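Manganese-binding protein (PDB 6NSI) binds Fe(2+), Mn(2+) and Ni(2+), preferring Fe(2+), and hands them to the membrane permease of the YtgABCD ABC transporter for import into the cytoplasm. Local coordinates at residues S1-S6 against R22-V27; I26-G31 against D46-S51; D106-G111 against T175-S180; A112-M117 against Q138-M143. All blocks are in the same frame, centred on the assembly; numbering follows the deposited sequence.

Contact 1: residues S1-S6 against R22-V27; sequences SIYVLS and RVKNIV
Lys-24 passes its aliphatic chain obliquely across the ring of Tyr-3 and carries its amino group on to Ser-1. Its CD makes an off-centre CH-pi contact, 4.2 Å from the centroid of the Tyr-3 ring. With the Lys-24 chain bent only at its last torsion (chi4 90°), NZ turns to the N-terminal residue and donates to the hydroxyl, the distance from Lys-24 NZ to Ser-1 OG being 2.8 Å. Beneath these side chains the backbones pair as parallel strands. Ile-2 O accepts from Lys-24 N and Val-4 N reaches Lys-24 O; then Val-4 O accepts Ile-26 N at 2.9 Å, and Ser-6 N binds Ile-26 O with an N-H...O angle of 172°.

Leu-5 shares the face of Tyr-3 and Lys-24. Ile-26 has CG1 between its backbone N and carbonyl carbon (chi1 43°), which lays that branch against one Leu-5 methyl, with Leu-5 CD1 to Ile-26 CG1 at 3.5 Å. On the other face Val-4 CG2 touches Val-23 CG2 at 3.8 Å, and the side chains of Val-4 and Asn-25 run side by side. A water lies 2.8 Å from Asn-25 OD1 and also bonds to Val-4 O and Ser-6 OG, while Asn-25 ND2 is held by Thr-19.

The pair forms a beta-alpha-beta unit with helix 9-19, which packs on the face of Ser-6 and Asn-25. Helix 44-50 meets Tyr-3, Leu-5 and Ile-26 on the other face, and strand 54-56 continues the sheet beyond strand 3-6, leaving 24-27 outermost.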
loop_
_atom_site.group_PDB
_atom_site.type_symbol
_atom_site.label_atom_id
_atom_site.label_comp_id
_atom_site.label_asym_id
_atom_site.label_seq_id
_atom_site.Cartn_x
_atom_site.Cartn_y
_atom_site.Cartn_z
ATOM N N SER A 1 28.963 11.299 6.206
ATOM C CA SER A 1 28.239 10.298 5.403
ATOM C C SER A 1 27.353 9.360 6.232
ATOM O O SER A 1 27.784 8.267 6.623
ATOM C CB SER A 1 29.229 9.477 4.588
ATOM O OG SER A 1 28.581 8.925 3.455
ATOM N N ILE A 2 26.112 9.791 6.474
ATOM C CA ILE A 2 25.172 9.089 7.345
ATOM C C ILE A 2 24.145 8.343 6.494
ATOM O O ILE A 2 23.698 8.849 5.456
ATOM C CB ILE A 2 24.491 10.084 8.307
ATOM C CG1 ILE A 2 25.538 10.929 9.033
ATOM C CG2 ILE A 2 23.627 9.360 9.316
ATOM C CD1 ILE A 2 25.454 12.402 8.737
ATOM N N TYR A 3 23.767 7.137 6.930
ATOM C CA TYR A 3 22.876 6.254 6.179
ATOM C C TYR A 3 21.636 5.918 6.994
ATOM O O TYR A 3 21.738 5.567 8.176
ATOM C CB TYR A 3 23.573 4.948 5.792
ATOM C CG TYR A 3 24.562 5.095 4.664
ATOM C CD1 TYR A 3 24.134 5.158 3.346
ATOM C CD2 TYR A 3 25.930 5.185 4.922
ATOM C CE1 TYR A 3 25.041 5.298 2.310
ATOM C CE2 TYR A 3 26.844 5.322 3.895
ATOM C CZ TYR A 3 26.396 5.377 2.591
ATOM O OH TYR A 3 27.303 5.516 1.565
ATOM N N VAL A 4 20.476 5.997 6.346
ATOM C CA VAL A 4 19.212 5.551 6.916
ATOM C C VAL A 4 18.584 4.552 5.948
ATOM O O VAL A 4 18.577 4.779 4.732
ATOM C CB VAL A 4 18.268 6.735 7.192
ATOM C CG1 VAL A 4 16.849 6.235 7.483
ATOM C CG2 VAL A 4 18.806 7.557 8.349
ATOM N N LEU A 5 18.077 3.442 6.482
ATOM C CA LEU A 5 17.560 2.339 5.677
ATOM C C LEU A 5 16.039 2.295 5.754
ATOM O O LEU A 5 15.461 2.356 6.847
ATOM C CB LEU A 5 18.140 0.996 6.138
ATOM C CG LEU A 5 17.668 -0.227 5.341
ATOM C CD1 LEU A 5 18.040 -0.096 3.885
ATOM C CD2 LEU A 5 18.186 -1.546 5.876
ATOM N N SER A 6 15.396 2.196 4.595
ATOM C CA SER A 6 13.968 1.934 4.504
ATOM C C SER A 6 13.745 0.573 3.852
ATOM O O SER A 6 14.437 0.212 2.898
ATOM C CB SER A 6 13.252 3.018 3.696
ATOM O OG SER A 6 13.349 4.291 4.318
ATOM N N ARG A 22 20.595 15.957 3.837
ATOM C CA ARG A 22 21.425 15.778 5.025
ATOM C C ARG A 22 21.691 14.316 5.392
ATOM O O ARG A 22 22.361 14.079 6.405
ATOM C CB ARG A 22 20.787 16.516 6.206
ATOM C CG ARG A 22 20.875 18.038 6.093
ATOM C CD ARG A 22 21.916 18.613 7.046
ATOM N NE ARG A 22 21.765 20.051 7.292
ATOM C CZ ARG A 22 20.718 20.610 7.904
ATOM N NH1 ARG A 22 19.707 19.860 8.334
ATOM N NH2 ARG A 22 20.672 21.926 8.077
ATOM N N VAL A 23 21.222 13.341 4.608
ATOM C CA VAL A 23 21.467 11.928 4.877
ATOM C C VAL A 23 21.382 11.161 3.563
ATOM O O VAL A 23 20.817 11.639 2.572
ATOM C CB VAL A 23 20.464 11.335 5.898
ATOM C CG1 VAL A 23 19.143 10.996 5.223
ATOM C CG2 VAL A 23 21.027 10.104 6.560
ATOM N N LYS A 24 21.955 9.955 3.552
ATOM C CA LYS A 24 21.832 9.044 2.422
ATOM C C LYS A 24 20.804 7.971 2.743
ATOM O O LYS A 24 20.970 7.206 3.700
ATOM C CB LYS A 24 23.183 8.428 2.063
ATOM C CG LYS A 24 24.227 9.498 1.802
ATOM C CD LYS A 24 25.650 9.004 1.891
ATOM C CE LYS A 24 26.594 10.065 1.354
ATOM N NZ LYS A 24 27.048 11.015 2.419
ATOM N N ASN A 25 19.747 7.922 1.947
ATOM C CA ASN A 25 18.668 6.973 2.146
ATOM C C ASN A 25 18.898 5.785 1.235
ATOM O O ASN A 25 19.145 5.957 0.037
ATOM C CB ASN A 25 17.314 7.617 1.849
ATOM C CG ASN A 25 16.858 8.531 2.958
ATOM O OD1 ASN A 25 16.496 8.064 4.035
ATOM N ND2 ASN A 25 16.906 9.845 2.717
ATOM N N ILE A 26 18.837 4.586 1.802
ATOM C CA ILE A 26 18.906 3.368 1.016
ATOM C C ILE A 26 17.592 2.618 1.192
ATOM O O ILE A 26 16.879 2.773 2.187
ATOM C CB ILE A 26 20.114 2.473 1.390
ATOM C CG1 ILE A 26 20.298 2.395 2.905
ATOM C CG2 ILE A 26 21.385 2.998 0.738
ATOM C CD1 ILE A 26 21.353 1.352 3.345
ATOM N N VAL A 27 17.272 1.803 0.202
ATOM C CA VAL A 27 16.066 0.996 0.240
ATOM C C VAL A 27 16.464 -0.448 -0.007
ATOM O O VAL A 27 17.275 -0.735 -0.893
ATOM C CB VAL A 27 15.007 1.473 -0.780
ATOM C CG1 VAL A 27 15.493 1.313 -2.229
ATOM C CG2 VAL A 27 13.720 0.733 -0.563
HETATM O O HOH W 1 15.856 5.304 3.791
#

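Contact 2: residues I26-G31 against D46-S51; sequences IVLIDG and DRMAMS
Ile-26 directs its terminal methyl into the C-terminal end of helix 44-50. Because CG1 continues to CD1 in an extended line (chi2 171°), the side chain reaches past the sheet surface: Ile-26 CD1 comes within 3.5 Å of Ser-51 OG and 3.8 Å of Arg-47 CB. The hydroxyl that the methyl touches is engaged within its own segment, since Ser-51 OG donates to Arg-47 O at 2.8 Å and closes the last helical turn.

Two residues on, Leu-28 spreads its two methyls over neighbouring helix residues. Its CD1 lies against the aliphatic part of Arg-47, 4.2 Å from Arg-47 CD, and the two side chains meet at a slant. Arg-47 stays extended from CG to NE, so its hydrocarbon portion serves the contact while NH1 forms a salt bridge with Asp-44. The other methyl, Leu-28 CD2, touches Met-48 CE at 3.8 Å, the side chains crossing at about a right angle. Here too an extended chain (chi3 -176° in Met-48) brings the thioether methyl to its partner.

Helix 44-50 thus packs on one face of the parallel sheet of an alpha/beta lobe, opposite helix 9-19, by van der Waals contacts, with no hydrogen bond between the two segments. Leu-5 of strand 3-6 packs against Leu-28, Met-48 and Ser-51, and helix 65-71 adds Leu-67 against Leu-28 and His-70 and Leu-71 against Met-48.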
loop_
_atom_site.group_PDB
_atom_site.type_symbol
_atom_site.label_atom_id
_atom_site.label_comp_id
_atom_site.label_asym_id
_atom_site.label_seq_id
_atom_site.Cartn_x
_atom_site.Cartn_y
_atom_site.Cartn_z
ATOM N N ILE A 26 18.837 4.586 1.802
ATOM C CA ILE A 26 18.906 3.368 1.016
ATOM C C ILE A 26 17.592 2.618 1.192
ATOM O O ILE A 26 16.879 2.773 2.187
ATOM C CB ILE A 26 20.114 2.473 1.390
ATOM C CG1 ILE A 26 20.298 2.395 2.905
ATOM C CG2 ILE A 26 21.385 2.998 0.738
ATOM C CD1 ILE A 26 21.353 1.352 3.345
ATOM N N VAL A 27 17.272 1.803 0.202
ATOM C CA VAL A 27 16.066 0.996 0.240
ATOM C C VAL A 27 16.464 -0.448 -0.007
ATOM O O VAL A 27 17.275 -0.735 -0.893
ATOM C CB VAL A 27 15.007 1.473 -0.780
ATOM C CG1 VAL A 27 15.493 1.313 -2.229
ATOM C CG2 VAL A 27 13.720 0.733 -0.563
ATOM N N LEU A 28 15.946 -1.346 0.825
ATOM C CA LEU A 28 16.202 -2.797 0.669
ATOM C C LEU A 28 15.448 -3.422 -0.506
ATOM O O LEU A 28 16.059 -4.077 -1.313
ATOM C CB LEU A 28 15.786 -3.497 1.952
ATOM C CG LEU A 28 16.854 -4.392 2.554
ATOM C CD1 LEU A 28 18.053 -3.563 2.949
ATOM C CD2 LEU A 28 16.292 -5.144 3.736
ATOM N N ILE A 29 14.161 -3.141 -0.607
ATOM C CA ILE A 29 13.289 -3.798 -1.613
ATOM C C ILE A 29 12.799 -2.753 -2.607
ATOM O O ILE A 29 12.263 -1.739 -2.195
ATOM C CB ILE A 29 12.103 -4.469 -0.894
ATOM C CG1 ILE A 29 12.545 -5.413 0.222
ATOM C CG2 ILE A 29 11.153 -5.134 -1.872
ATOM C CD1 ILE A 29 11.426 -5.942 1.050
ATOM N N ASP A 30 13.060 -3.002 -3.875
ATOM C CA ASP A 30 12.559 -2.151 -4.947
ATOM C C ASP A 30 12.370 -3.010 -6.189
ATOM O O ASP A 30 12.773 -4.182 -6.229
ATOM C CB ASP A 30 13.498 -0.972 -5.254
ATOM C CG ASP A 30 12.818 0.125 -6.087
ATOM O OD1 ASP A 30 11.635 -0.046 -6.478
ATOM O OD2 ASP A 30 13.461 1.165 -6.347
ATOM N N GLY A 31 11.717 -2.410 -7.198
ATOM C CA GLY A 31 11.533 -3.066 -8.480
ATOM C C GLY A 31 10.343 -4.008 -8.511
ATOM O O GLY A 31 9.339 -3.831 -7.821
ATOM N N ASP A 46 24.824 -5.900 5.551
ATOM C CA ASP A 46 25.723 -4.757 5.659
ATOM C C ASP A 46 24.979 -3.438 5.504
ATOM O O ASP A 46 25.375 -2.434 6.110
ATOM C CB ASP A 46 26.833 -4.852 4.611
ATOM C CG ASP A 46 27.630 -6.138 4.716
ATOM O OD1 ASP A 46 27.920 -6.585 5.854
ATOM O OD2 ASP A 46 27.972 -6.696 3.653
ATOM N N ARG A 47 23.919 -3.415 4.685
ATOM C CA ARG A 47 23.102 -2.212 4.577
ATOM C C ARG A 47 22.458 -1.884 5.917
ATOM O O ARG A 47 22.405 -0.717 6.325
ATOM C CB ARG A 47 22.041 -2.398 3.487
ATOM C CG ARG A 47 22.638 -2.412 2.102
ATOM C CD ARG A 47 21.690 -2.939 1.034
ATOM N NE ARG A 47 22.308 -2.822 -0.285
ATOM C CZ ARG A 47 22.658 -3.850 -1.054
ATOM N NH1 ARG A 47 22.433 -5.106 -0.668
ATOM N NH2 ARG A 47 23.221 -3.614 -2.231
ATOM N N MET A 48 21.995 -2.911 6.633
ATOM C CA MET A 48 21.479 -2.686 7.977
ATOM C C MET A 48 22.589 -2.243 8.920
ATOM O O MET A 48 22.395 -1.334 9.737
ATOM C CB MET A 48 20.811 -3.956 8.492
ATOM C CG MET A 48 19.524 -4.336 7.727
ATOM S SD MET A 48 18.867 -5.909 8.325
ATOM C CE MET A 48 17.473 -6.137 7.182
ATOM N N ALA A 49 23.763 -2.869 8.802
ATOM C CA ALA A 49 24.854 -2.607 9.733
ATOM C C ALA A 49 25.351 -1.167 9.628
ATOM O O ALA A 49 25.609 -0.518 10.651
ATOM C CB ALA A 49 25.987 -3.598 9.480
ATOM N N MET A 50 25.488 -0.641 8.406
ATOM C CA MET A 50 25.947 0.737 8.243
ATOM C C MET A 50 24.862 1.787 8.499
ATOM O O MET A 50 25.185 2.980 8.540
ATOM C CB MET A 50 26.521 0.938 6.837
ATOM C CG MET A 50 25.478 1.272 5.780
ATOM S SD MET A 50 26.133 1.241 4.094
ATOM C CE MET A 50 26.575 -0.491 3.933
ATOM N N SER A 51 23.603 1.391 8.682
ATOM C CA SER A 51 22.512 2.348 8.806
ATOM C C SER A 51 22.282 2.775 10.253
ATOM O O SER A 51 22.622 2.065 11.203
ATOM C CB SER A 51 21.228 1.756 8.231
ATOM O OG SER A 51 21.263 1.838 6.820
#

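Contact 3: residues D106-G111 against T175-S180; sequences DMRVWG and TRRYLS
The direct hydrogen bond runs from Met-107 N to Tyr-178 OH, 3.1 Å long, with the amide at the edge of the ring and near its plane. The same hydroxyl is hydrogen-bonded to Asp-147, so Tyr-178 links the first turn of helix 107-124 to helix 129-154.

Charge interactions centre on Asp-106 and Arg-177. The pair is a long salt bridge, with Asp-106 OD1 at 3.8 Å from Arg-177 NE; the oxygen lies well out of the guanidinium plane. Instead, Arg-177 NH2 forms a salt bridge with Asp-147. Asp-106 is the N-cap of helix 107-124, about 8 Å, side chain to side chain, from the iron ligand His-102. Its OD1 accepts Val-109 N at 3.1 Å, from above the carboxylate plane, and Arg-108 N more weakly. With CG anti to N (chi1 174°), the carboxylate can cap the helix while also facing Arg-177. Such an anion at the helix start would probably be favoured by the helix dipole and the nearby arginines.

Waters serve OD2: one donates to Asp-106 OD2 at 2.7 Å and accepts from Arg-176 NH2, and a second joins the same oxygen to Arg-108 NE.

Packing places Arg-108 CB over the centre of one face of the Arg-177 guanidinium, 3.6 Å above its plane, and Arg-108 CD comes to 3.4 Å from Arg-177 NH1, the guanidinium planes inclined at 54°.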
loop_
_atom_site.group_PDB
_atom_site.type_symbol
_atom_site.label_atom_id
_atom_site.label_comp_id
_atom_site.label_asym_id
_atom_site.label_seq_id
_atom_site.Cartn_x
_atom_site.Cartn_y
_atom_site.Cartn_z
ATOM N N ASP A 106 -4.014 4.130 1.817
ATOM C CA ASP A 106 -4.898 5.085 2.468
ATOM C C ASP A 106 -4.018 6.281 2.837
ATOM O O ASP A 106 -3.197 6.198 3.757
ATOM C CB ASP A 106 -5.577 4.432 3.675
ATOM C CG ASP A 106 -6.419 5.414 4.506
ATOM O OD1 ASP A 106 -6.142 6.634 4.474
ATOM O OD2 ASP A 106 -7.345 4.952 5.221
ATOM N N MET A 107 -4.174 7.380 2.094
ATOM C CA MET A 107 -3.277 8.527 2.218
ATOM C C MET A 107 -3.406 9.236 3.565
ATOM O O MET A 107 -2.462 9.909 3.988
ATOM C CB MET A 107 -3.531 9.500 1.061
ATOM C CG MET A 107 -2.554 10.692 0.984
ATOM S SD MET A 107 -0.810 10.280 0.698
ATOM C CE MET A 107 -0.837 9.373 -0.853
ATOM N N ARG A 108 -4.535 9.097 4.260
ATOM C CA ARG A 108 -4.600 9.644 5.615
ATOM C C ARG A 108 -3.778 8.803 6.582
ATOM O O ARG A 108 -3.052 9.341 7.431
ATOM C CB ARG A 108 -6.044 9.732 6.091
ATOM C CG ARG A 108 -6.173 10.283 7.506
ATOM C CD ARG A 108 -7.480 9.850 8.150
ATOM N NE ARG A 108 -7.417 8.480 8.658
ATOM C CZ ARG A 108 -6.785 8.116 9.771
ATOM N NH1 ARG A 108 -6.150 9.028 10.508
ATOM N NH2 ARG A 108 -6.786 6.839 10.147
ATOM N N VAL A 109 -3.878 7.476 6.469
ATOM C CA VAL A 109 -3.085 6.605 7.329
ATOM C C VAL A 109 -1.597 6.773 7.020
ATOM O O VAL A 109 -0.778 6.925 7.932
ATOM C CB VAL A 109 -3.561 5.141 7.186
ATOM C CG1 VAL A 109 -2.742 4.192 8.074
ATOM C CG2 VAL A 109 -5.054 5.026 7.536
ATOM N N TRP A 110 -1.223 6.793 5.733
ATOM C CA TRP A 110 0.192 6.938 5.401
ATOM C C TRP A 110 0.722 8.311 5.806
ATOM O O TRP A 110 1.912 8.451 6.111
ATOM C CB TRP A 110 0.423 6.686 3.910
ATOM C CG TRP A 110 1.823 6.174 3.615
ATOM C CD1 TRP A 110 2.735 6.728 2.761
ATOM C CD2 TRP A 110 2.456 5.006 4.172
ATOM N NE1 TRP A 110 3.894 5.984 2.746
ATOM C CE2 TRP A 110 3.748 4.916 3.596
ATOM C CE3 TRP A 110 2.055 4.020 5.086
ATOM C CZ2 TRP A 110 4.644 3.898 3.920
ATOM C CZ3 TRP A 110 2.956 2.998 5.401
ATOM C CH2 TRP A 110 4.227 2.951 4.820
ATOM N N GLY A 111 -0.132 9.330 5.816
ATOM C CA GLY A 111 0.275 10.602 6.395
ATOM C C GLY A 111 0.638 10.466 7.859
ATOM O O GLY A 111 1.664 10.986 8.311
ATOM N N THR A 175 -10.240 0.814 -0.246
ATOM C CA THR A 175 -11.661 0.611 -0.503
ATOM C C THR A 175 -12.511 1.121 0.655
ATOM O O THR A 175 -13.558 1.745 0.446
ATOM C CB THR A 175 -11.919 -0.880 -0.721
ATOM O OG1 THR A 175 -11.219 -1.338 -1.902
ATOM C CG2 THR A 175 -13.421 -1.153 -0.824
ATOM N N ARG A 176 -12.090 0.817 1.883
ATOM C CA ARG A 176 -12.814 1.261 3.072
ATOM C C ARG A 176 -12.847 2.789 3.166
ATOM O O ARG A 176 -13.882 3.377 3.508
ATOM C CB ARG A 176 -12.162 0.639 4.317
ATOM C CG ARG A 176 -12.983 0.755 5.623
ATOM C CD ARG A 176 -12.195 0.231 6.851
ATOM N NE ARG A 176 -10.947 0.972 7.067
ATOM C CZ ARG A 176 -10.105 0.787 8.096
ATOM N NH1 ARG A 176 -10.362 -0.138 9.025
ATOM N NH2 ARG A 176 -8.998 1.531 8.202
ATOM N N ARG A 177 -11.727 3.453 2.851
ATOM C CA ARG A 177 -11.682 4.911 2.931
ATOM C C ARG A 177 -12.422 5.577 1.776
ATOM O O ARG A 177 -13.265 6.450 2.000
ATOM C CB ARG A 177 -10.236 5.420 2.964
ATOM C CG ARG A 177 -10.203 6.980 2.960
ATOM C CD ARG A 177 -8.944 7.556 3.560
ATOM N NE ARG A 177 -8.985 9.010 3.758
ATOM C CZ ARG A 177 -9.406 9.607 4.879
ATOM N NH1 ARG A 177 -9.853 8.884 5.904
ATOM N NH2 ARG A 177 -9.382 10.937 4.991
ATOM N N TYR A 178 -12.104 5.200 0.532
ATOM C CA TYR A 178 -12.462 6.008 -0.632
ATOM C C TYR A 178 -13.663 5.503 -1.404
ATOM O O TYR A 178 -14.228 6.264 -2.195
ATOM C CB TYR A 178 -11.300 6.079 -1.630
ATOM C CG TYR A 178 -10.059 6.722 -1.076
ATOM C CD1 TYR A 178 -10.068 8.051 -0.656
ATOM C CD2 TYR A 178 -8.881 5.991 -0.960
ATOM C CE1 TYR A 178 -8.926 8.640 -0.137
ATOM C CE2 TYR A 178 -7.738 6.562 -0.454
ATOM C CZ TYR A 178 -7.757 7.891 -0.048
ATOM O OH TYR A 178 -6.599 8.447 0.467
ATOM N N LEU A 179 -14.017 4.233 -1.262
ATOM C CA LEU A 179 -15.066 3.639 -2.075
ATOM C C LEU A 179 -16.331 3.367 -1.280
ATOM O O LEU A 179 -17.339 2.936 -1.861
ATOM C CB LEU A 179 -14.558 2.335 -2.723
ATOM C CG LEU A 179 -13.456 2.490 -3.783
ATOM C CD1 LEU A 179 -13.095 1.140 -4.415
ATOM C CD2 LEU A 179 -13.825 3.503 -4.856
ATOM N N SER A 180 -16.311 3.615 0.027
ATOM C CA SER A 180 -17.372 3.185 0.920
ATOM C C SER A 180 -17.938 4.366 1.688
ATOM O O SER A 180 -17.246 5.356 1.932
ATOM C CB SER A 180 -16.863 2.139 1.902
ATOM O OG SER A 180 -16.064 1.179 1.202
HETATM O O HOH W 2 -8.936 2.829 5.453
HETATM O O HOH W 3 -8.484 6.141 7.095
#

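Contact 4: residues A112-M117 against Q138-M143; sequences AAVKEM and QILSEM
Val-114 points its two methyls into the opposing helix, each meeting different residues. CG1, anti to the backbone N (chi1 169°), slides past Leu-140 in the opposite direction, with Val-114 CG1 to Leu-140 CD2 at 3.9 Å. It also touches Ile-139 at about a right angle, 4.2 Å separating Val-114 CG1 from Ile-139 CG2. The second methyl is directed to Met-143, whose chain bends at its last torsion (chi3 74°) and brings both sulfur and methyl alongside: Val-114 CG2 is 3.7 Å from Met-143 SD and equally far from Met-143 CE.

These residues lie between antiparallel helices, 107-124 and 129-154, which form a helical hairpin; the axes of segments 112-117 and 138-143 run at 176° and approach to 10.2 Å. No hydrogen bond crosses between the two segments, and the contacts between them are all made by side chains.

On the solvent side, Lys-115 bends at chi3 and chi4 and crosses Leu-140 at about a right angle, its ammonium end resting by the methyls, with Lys-115 NZ to Leu-140 CD2 at 3.9 Å. On the inner side, helix 9-19 supplies Cys-14 against Val-114, and Phe-267 of helix 266-280 packs on both Ile-139 and Met-143.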
loop_
_atom_site.group_PDB
_atom_site.type_symbol
_atom_site.label_atom_id
_atom_site.label_comp_id
_atom_site.label_asym_id
_atom_site.label_seq_id
_atom_site.Cartn_x
_atom_site.Cartn_y
_atom_site.Cartn_z
ATOM N N ALA A 112 -0.202 9.760 8.624
ATOM C CA ALA A 112 0.147 9.450 10.008
ATOM C C ALA A 112 1.449 8.659 10.088
ATOM O O ALA A 112 2.292 8.924 10.953
ATOM C CB ALA A 112 -0.991 8.679 10.674
ATOM N N ALA A 113 1.629 7.679 9.190
ATOM C CA ALA A 113 2.898 6.959 9.110
ATOM C C ALA A 113 4.059 7.922 8.893
ATOM O O ALA A 113 5.102 7.821 9.549
ATOM C CB ALA A 113 2.839 5.928 7.977
ATOM N N VAL A 114 3.899 8.864 7.963
ATOM C CA VAL A 114 4.962 9.831 7.720
ATOM C C VAL A 114 5.207 10.689 8.957
ATOM O O VAL A 114 6.356 11.060 9.246
ATOM C CB VAL A 114 4.623 10.666 6.476
ATOM C CG1 VAL A 114 5.558 11.846 6.345
ATOM C CG2 VAL A 114 4.701 9.778 5.230
ATOM N N LYS A 115 4.159 10.937 9.738
ATOM C CA LYS A 115 4.319 11.711 10.991
ATOM C C LYS A 115 5.268 10.948 11.909
ATOM O O LYS A 115 6.093 11.582 12.527
ATOM C CB LYS A 115 2.978 11.968 11.676
ATOM C CG LYS A 115 2.852 13.348 12.301
ATOM C CD LYS A 115 1.486 13.644 12.844
ATOM C CE LYS A 115 0.403 13.347 11.835
ATOM N NZ LYS A 115 0.418 14.306 10.708
ATOM N N GLU A 116 5.131 9.629 11.973
ATOM C CA GLU A 116 6.018 8.822 12.806
ATOM C C GLU A 116 7.431 8.791 12.238
ATOM O O GLU A 116 8.406 8.821 12.995
ATOM C CB GLU A 116 5.470 7.403 12.939
ATOM C CG GLU A 116 4.084 7.338 13.548
ATOM C CD GLU A 116 4.051 7.887 14.957
ATOM O OE1 GLU A 116 4.976 7.588 15.743
ATOM O OE2 GLU A 116 3.098 8.626 15.273
ATOM N N MET A 117 7.563 8.716 10.910
ATOM C CA MET A 117 8.879 8.816 10.284
ATOM C C MET A 117 9.597 10.090 10.719
ATOM O O MET A 117 10.736 10.041 11.192
ATOM C CB MET A 117 8.753 8.792 8.765
ATOM C CG MET A 117 8.093 7.541 8.168
ATOM S SD MET A 117 8.098 7.715 6.373
ATOM C CE MET A 117 6.668 6.722 5.896
ATOM N N GLN A 138 5.998 20.229 4.953
ATOM C CA GLN A 138 5.662 20.377 3.544
ATOM C C GLN A 138 5.038 19.100 2.986
ATOM O O GLN A 138 3.956 19.143 2.391
ATOM C CB GLN A 138 6.901 20.776 2.745
ATOM C CG GLN A 138 6.580 21.294 1.353
ATOM C CD GLN A 138 5.409 22.280 1.335
ATOM O OE1 GLN A 138 5.289 23.146 2.209
ATOM N NE2 GLN A 138 4.547 22.156 0.326
ATOM N N ILE A 139 5.690 17.949 3.177
ATOM C CA ILE A 139 5.158 16.734 2.561
ATOM C C ILE A 139 3.827 16.349 3.199
ATOM O O ILE A 139 2.898 15.904 2.510
ATOM C CB ILE A 139 6.185 15.583 2.614
ATOM C CG1 ILE A 139 5.654 14.370 1.832
ATOM C CG2 ILE A 139 6.547 15.209 4.043
ATOM C CD1 ILE A 139 5.131 14.748 0.444
ATOM N N LEU A 140 3.697 16.548 4.514
ATOM C CA LEU A 140 2.454 16.207 5.199
ATOM C C LEU A 140 1.273 17.018 4.673
ATOM O O LEU A 140 0.165 16.485 4.528
ATOM C CB LEU A 140 2.604 16.410 6.702
ATOM C CG LEU A 140 3.368 15.316 7.448
ATOM C CD1 LEU A 140 3.716 15.793 8.877
ATOM C CD2 LEU A 140 2.549 14.041 7.460
ATOM N N SER A 141 1.476 18.309 4.394
ATOM C CA SER A 141 0.371 19.099 3.855
ATOM C C SER A 141 0.117 18.772 2.388
ATOM O O SER A 141 -1.020 18.895 1.905
ATOM C CB SER A 141 0.654 20.589 4.022
ATOM O OG SER A 141 1.738 20.960 3.200
ATOM N N GLU A 142 1.158 18.363 1.663
ATOM C CA GLU A 142 0.950 17.894 0.301
ATOM C C GLU A 142 0.149 16.593 0.289
ATOM O O GLU A 142 -0.721 16.400 -0.571
ATOM C CB GLU A 142 2.299 17.725 -0.395
ATOM C CG GLU A 142 2.921 19.035 -0.870
ATOM C CD GLU A 142 4.333 18.857 -1.409
ATOM O OE1 GLU A 142 5.209 19.694 -1.105
ATOM O OE2 GLU A 142 4.580 17.870 -2.131
ATOM N N MET A 143 0.405 15.707 1.261
ATOM C CA MET A 143 -0.318 14.439 1.346
ATOM C C MET A 143 -1.766 14.645 1.773
ATOM O O MET A 143 -2.653 13.907 1.327
ATOM C CB MET A 143 0.390 13.480 2.314
ATOM C CG MET A 143 1.747 12.991 1.845
ATOM S SD MET A 143 2.665 12.071 3.110
ATOM C CE MET A 143 1.763 10.515 3.113
#

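From the N terminus, contact 1 closes the first loop by pairing strand 3-6 with strand 24-27 around helix 9-19. Contact 2 begins on the same second strand, sharing Ile-26 and Val-27, and closes the next loop on helix 44-50; the two touch, with a probable hydrogen bond between Ser-6 O and Leu-28 N. Much later, contact 3 spans 63 residues to bring the start of helix 107-124 to the end of helix 172-178. Contact 4 is nested within that loop, pairing the same helix with 129-154, and meets contact 3 where Met-143 packs on Met-107 and Trp-110. Contacts 2 and 3 lie on opposite sides of the chain's centre.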